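Local coordinates for Lin1944 protein (Listeria innocua, PDB 3D7L), which is of unknown function but belongs to the short-chain dehydrogenase/reductase family and is therefore probably an oxidoreductase, at residues Gly92-Asn95 with Leu96-Gly100; Gly192-Thr195 with Gly196-Tyr199. One frame throughout, in Å; residues are numbered along the deposited sequence.

Interaction 1. Residues Gly92-Asn95 with Leu96-Gly100; sequences GQIN and LVLLG
Ile94 and Leu98 run alongside each other, one turn apart, on the last turns of helix 79-100 in a Rossmann-type SDR fold. Ile94 turns CG2 toward the later turn by setting it opposite the backbone N, with CG1 beside that N (chi1 -73°); CG2 then rests 4.1 Å from Leu98 CG. Leu98 CD1 reaches across to the next side chain as well, lying 3.7 Å from Asn95 OD1. Phe138 of helix 126-142 packs on both Ile94 and Leu98, and Asn82 and Thr78 of the second subunit also pack against this pair, so the strip belongs to the dimer contact.

Underneath, the helical bonds are uneven. Leu98 N gives a good one to Ile94 O, 2.8 Å, while Val97 N makes only weak ones, to Gln93 O and to the same Ile94 O. Val97 sets CB 3.2 Å from Ile94 O. Gln93 has its amide engaged elsewhere, with Ser64, Thr113 and Lys89.

On the side toward helix 46-56, where Ile49 touches Asn95, Leu96 and Leu99, Leu99 N bonds Asn95 O at 2.8 Å. The Leu99 side chain lies against that same Asn95 O, with CB at 3.4 Å and CG at 3.5 Å.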
loop_
_atom_site.group_PDB
_atom_site.type_symbol
_atom_site.label_atom_id
_atom_site.label_comp_id
_atom_site.label_asym_id
_atom_site.label_seq_id
_atom_site.Cartn_x
_atom_site.Cartn_y
_atom_site.Cartn_z
ATOM N N GLY D 92 2.469 -5.269 9.585
ATOM C CA GLY D 92 2.368 -5.221 11.027
ATOM C C GLY D 92 1.192 -4.384 11.477
ATOM O O GLY D 92 0.387 -4.859 12.281
ATOM N N GLN D 93 1.043 -3.167 10.934
ATOM C CA GLN D 93 -0.092 -2.313 11.313
ATOM C C GLN D 93 -1.438 -2.889 10.842
ATOM O O GLN D 93 -2.447 -2.806 11.555
ATOM C CB GLN D 93 0.071 -0.892 10.786
ATOM C CG GLN D 93 1.181 -0.088 11.401
ATOM C CD GLN D 93 0.961 1.408 11.146
ATOM O OE1 GLN D 93 0.426 2.117 12.003
ATOM N NE2 GLN D 93 1.355 1.883 9.951
ATOM N N ILE D 94 -1.452 -3.495 9.667
ATOM C CA ILE D 94 -2.700 -4.060 9.154
ATOM C C ILE D 94 -3.143 -5.268 9.974
ATOM O O ILE D 94 -4.333 -5.389 10.331
ATOM C CB ILE D 94 -2.651 -4.280 7.609
ATOM C CG1 ILE D 94 -2.748 -2.890 6.915
ATOM C CG2 ILE D 94 -3.794 -5.186 7.145
ATOM C CD1 ILE D 94 -2.395 -2.839 5.471
ATOM N N ASN D 95 -2.176 -6.107 10.337
ATOM C CA ASN D 95 -2.424 -7.255 11.201
ATOM C C ASN D 95 -2.944 -6.855 12.563
ATOM O O ASN D 95 -3.797 -7.549 13.123
ATOM C CB ASN D 95 -1.194 -8.178 11.277
ATOM C CG ASN D 95 -0.994 -8.977 9.974
ATOM O OD1 ASN D 95 -1.864 -8.972 9.119
ATOM N ND2 ASN D 95 0.149 -9.634 9.827
ATOM N N LEU D 96 -2.499 -5.716 13.094
ATOM C CA LEU D 96 -3.107 -5.242 14.349
ATOM C C LEU D 96 -4.609 -5.020 14.190
ATOM O O LEU D 96 -5.367 -5.172 15.150
ATOM C CB LEU D 96 -2.450 -3.965 14.868
ATOM C CG LEU D 96 -0.976 -3.959 15.242
ATOM C CD1 LEU D 96 -0.606 -2.511 15.489
ATOM C CD2 LEU D 96 -0.612 -4.856 16.459
ATOM N N VAL D 97 -5.035 -4.633 12.989
ATOM C CA VAL D 97 -6.464 -4.480 12.688
ATOM C C VAL D 97 -7.103 -5.856 12.464
ATOM O O VAL D 97 -8.120 -6.180 13.097
ATOM C CB VAL D 97 -6.699 -3.558 11.466
ATOM C CG1 VAL D 97 -8.134 -3.606 11.030
ATOM C CG2 VAL D 97 -6.244 -2.131 11.773
ATOM N N LEU D 98 -6.508 -6.676 11.597
ATOM C CA LEU D 98 -7.111 -7.985 11.318
ATOM C C LEU D 98 -7.263 -8.848 12.578
ATOM O O LEU D 98 -8.198 -9.644 12.673
ATOM C CB LEU D 98 -6.337 -8.760 10.239
ATOM C CG LEU D 98 -6.143 -8.018 8.905
ATOM C CD1 LEU D 98 -5.391 -8.889 7.953
ATOM C CD2 LEU D 98 -7.472 -7.577 8.283
ATOM N N LEU D 99 -6.336 -8.719 13.516
ATOM C CA LEU D 99 -6.364 -9.536 14.750
ATOM C C LEU D 99 -7.023 -8.853 15.973
ATOM O O LEU D 99 -7.301 -9.514 16.970
ATOM C CB LEU D 99 -4.959 -10.051 15.086
ATOM C CG LEU D 99 -4.294 -10.897 13.987
ATOM C CD1 LEU D 99 -2.791 -11.029 14.173
ATOM C CD2 LEU D 99 -4.936 -12.279 13.821
ATOM N N GLY D 100 -7.294 -7.551 15.865
ATOM C CA GLY D 100 -7.799 -6.732 16.970
ATOM C C GLY D 100 -9.272 -6.313 17.011
ATOM O O GLY D 100 -9.720 -5.760 18.027
#

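Interaction 2. Residues Gly192-Thr195 with Gly196-Tyr199; sequences GAQT and GESY
Gln194 and Tyr199 meet where the loop after helix 179-191 turns into strand 198-201, which within this chain is the outermost strand at one end of the parallel sheet of this Rossmann-type SDR fold.

The direct polar link is one hydrogen bond: Tyr199 OH donates to Gln194 OE1 at 2.5 Å, a short distance. The donor oxygen, Tyr199 OH, lies 33° off the amide carbonyl plane. OE1 sits at the edge of the Tyr199 ring, in its plane, while the amide and ring planes are turned 42° apart. The last torsion of the glutamine (chi3 -14°) swings OE1 back to the CB side of the chain, and the hydroxyl therefore sits against Gln194 CB, 3.3 Å from Tyr199 OH, as well as against OE1.

Two waters add to the polar contacts. Water 1 accepts from Gln194 N and donates to Tyr199 OH at 2.9 Å, so the hydroxyl is gripped by the same residue twice, once directly and once through solvent. Water 2 accepts from Thr195 N at 3.1 Å and gives a weak bond to Glu197 OE2.

Carbon-to-carbon contact is slight. Gln194 CB lies 3.9 Å from Glu197 CG, and Glu197 bends at chi2, bringing its carboxylate round to water 2. Lys188 of helix 179-191 touches both Gln194 and Tyr199.

Backbone shape and outside bonds set the turn. Gly196 has a positive phi, which favours glycine. Asn153 holds both sides of the turn, its ND2 on Gln194 O and its OD1 on Glu197 N, and Arg151 also bonds Gln194 O. Ile152 on strand 151-157 pairs through its backbone with Gly196, and its N is hydrogen-bonded to Thr195 OG1.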
loop_
_atom_site.group_PDB
_atom_site.type_symbol
_atom_site.label_atom_id
_atom_site.label_comp_id
_atom_site.label_asym_id
_atom_site.label_seq_id
_atom_site.Cartn_x
_atom_site.Cartn_y
_atom_site.Cartn_z
ATOM N N GLY D 192 -13.321 11.845 18.414
ATOM C CA GLY D 192 -14.300 12.245 17.395
ATOM C C GLY D 192 -15.120 11.048 16.918
ATOM O O GLY D 192 -15.100 9.979 17.549
ATOM N N ALA D 193 -15.849 11.217 15.823
ATOM C CA ALA D 193 -16.809 10.198 15.394
ATOM C C ALA D 193 -16.742 9.892 13.914
ATOM O O ALA D 193 -17.679 9.279 13.357
ATOM C CB ALA D 193 -18.239 10.607 15.788
ATOM N N GLN D 194 -15.647 10.312 13.282
ATOM C CA GLN D 194 -15.453 10.090 11.848
ATOM C C GLN D 194 -14.773 8.756 11.578
ATOM O O GLN D 194 -14.145 8.179 12.471
ATOM C CB GLN D 194 -14.642 11.243 11.223
ATOM C CG GLN D 194 -15.215 12.635 11.579
ATOM C CD GLN D 194 -14.379 13.805 11.062
ATOM O OE1 GLN D 194 -13.224 13.644 10.641
ATOM N NE2 GLN D 194 -14.968 14.997 11.093
ATOM N N THR D 195 -14.897 8.271 10.339
ATOM C CA THR D 195 -14.261 7.027 9.947
ATOM C C THR D 195 -13.850 7.078 8.467
ATOM O O THR D 195 -14.405 7.837 7.690
ATOM C CB THR D 195 -15.182 5.802 10.241
ATOM O OG1 THR D 195 -14.406 4.593 10.207
ATOM C CG2 THR D 195 -16.328 5.715 9.222
ATOM N N GLY D 196 -12.876 6.264 8.098
ATOM C CA GLY D 196 -12.387 6.222 6.722
ATOM C C GLY D 196 -11.577 7.441 6.336
ATOM O O GLY D 196 -11.343 7.682 5.145
ATOM N N GLU D 197 -11.137 8.197 7.341
ATOM C CA GLU D 197 -10.407 9.433 7.132
ATOM C C GLU D 197 -8.904 9.235 7.198
ATOM O O GLU D 197 -8.408 8.366 7.915
ATOM C CB GLU D 197 -10.821 10.478 8.156
ATOM C CG GLU D 197 -12.322 10.819 8.176
ATOM C CD GLU D 197 -12.835 11.384 6.854
ATOM O OE1 GLU D 197 -12.074 12.054 6.099
ATOM O OE2 GLU D 197 -14.021 11.128 6.566
ATOM N N SER D 198 -8.207 10.031 6.397
ATOM C CA SER D 198 -6.761 10.246 6.451
ATOM C C SER D 198 -6.571 11.693 6.913
ATOM O O SER D 198 -6.932 12.645 6.202
ATOM C CB SER D 198 -6.126 9.988 5.069
ATOM O OG SER D 198 -4.748 10.358 5.043
ATOM N N TYR D 199 -6.070 11.855 8.140
ATOM C CA TYR D 199 -5.844 13.159 8.739
ATOM C C TYR D 199 -4.413 13.552 8.471
ATOM O O TYR D 199 -3.500 13.054 9.128
ATOM C CB TYR D 199 -6.087 13.116 10.257
ATOM C CG TYR D 199 -7.529 12.836 10.651
ATOM C CD1 TYR D 199 -8.578 13.475 10.004
ATOM C CD2 TYR D 199 -7.834 11.944 11.678
ATOM C CE1 TYR D 199 -9.915 13.233 10.355
ATOM C CE2 TYR D 199 -9.175 11.695 12.041
ATOM C CZ TYR D 199 -10.199 12.352 11.378
ATOM O OH TYR D 199 -11.512 12.121 11.701
HETATM O O HOH W 1 -12.917 11.659 14.220
HETATM O O HOH W 2 -16.564 10.138 8.560
#

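Both contacts are local, each within one continuous run of chain, and they stand on separate elements: their centres are 18 Å apart and their nearest atoms about 10 Å, without touching. Interaction 1 is mostly buried, inside a single helix packed between helices 46-56 and 126-142 and against the second subunit; its chemistry is backbone bonding beneath aliphatic side chains and one asparagine. Interaction 2 is at the surface, where a loop passes into the strand that ends the sheet within this chain, and no other chain of the assembly touches it. There the link is a side-chain hydrogen bond supplemented by two waters, with strand 151-157 fixing the backbone.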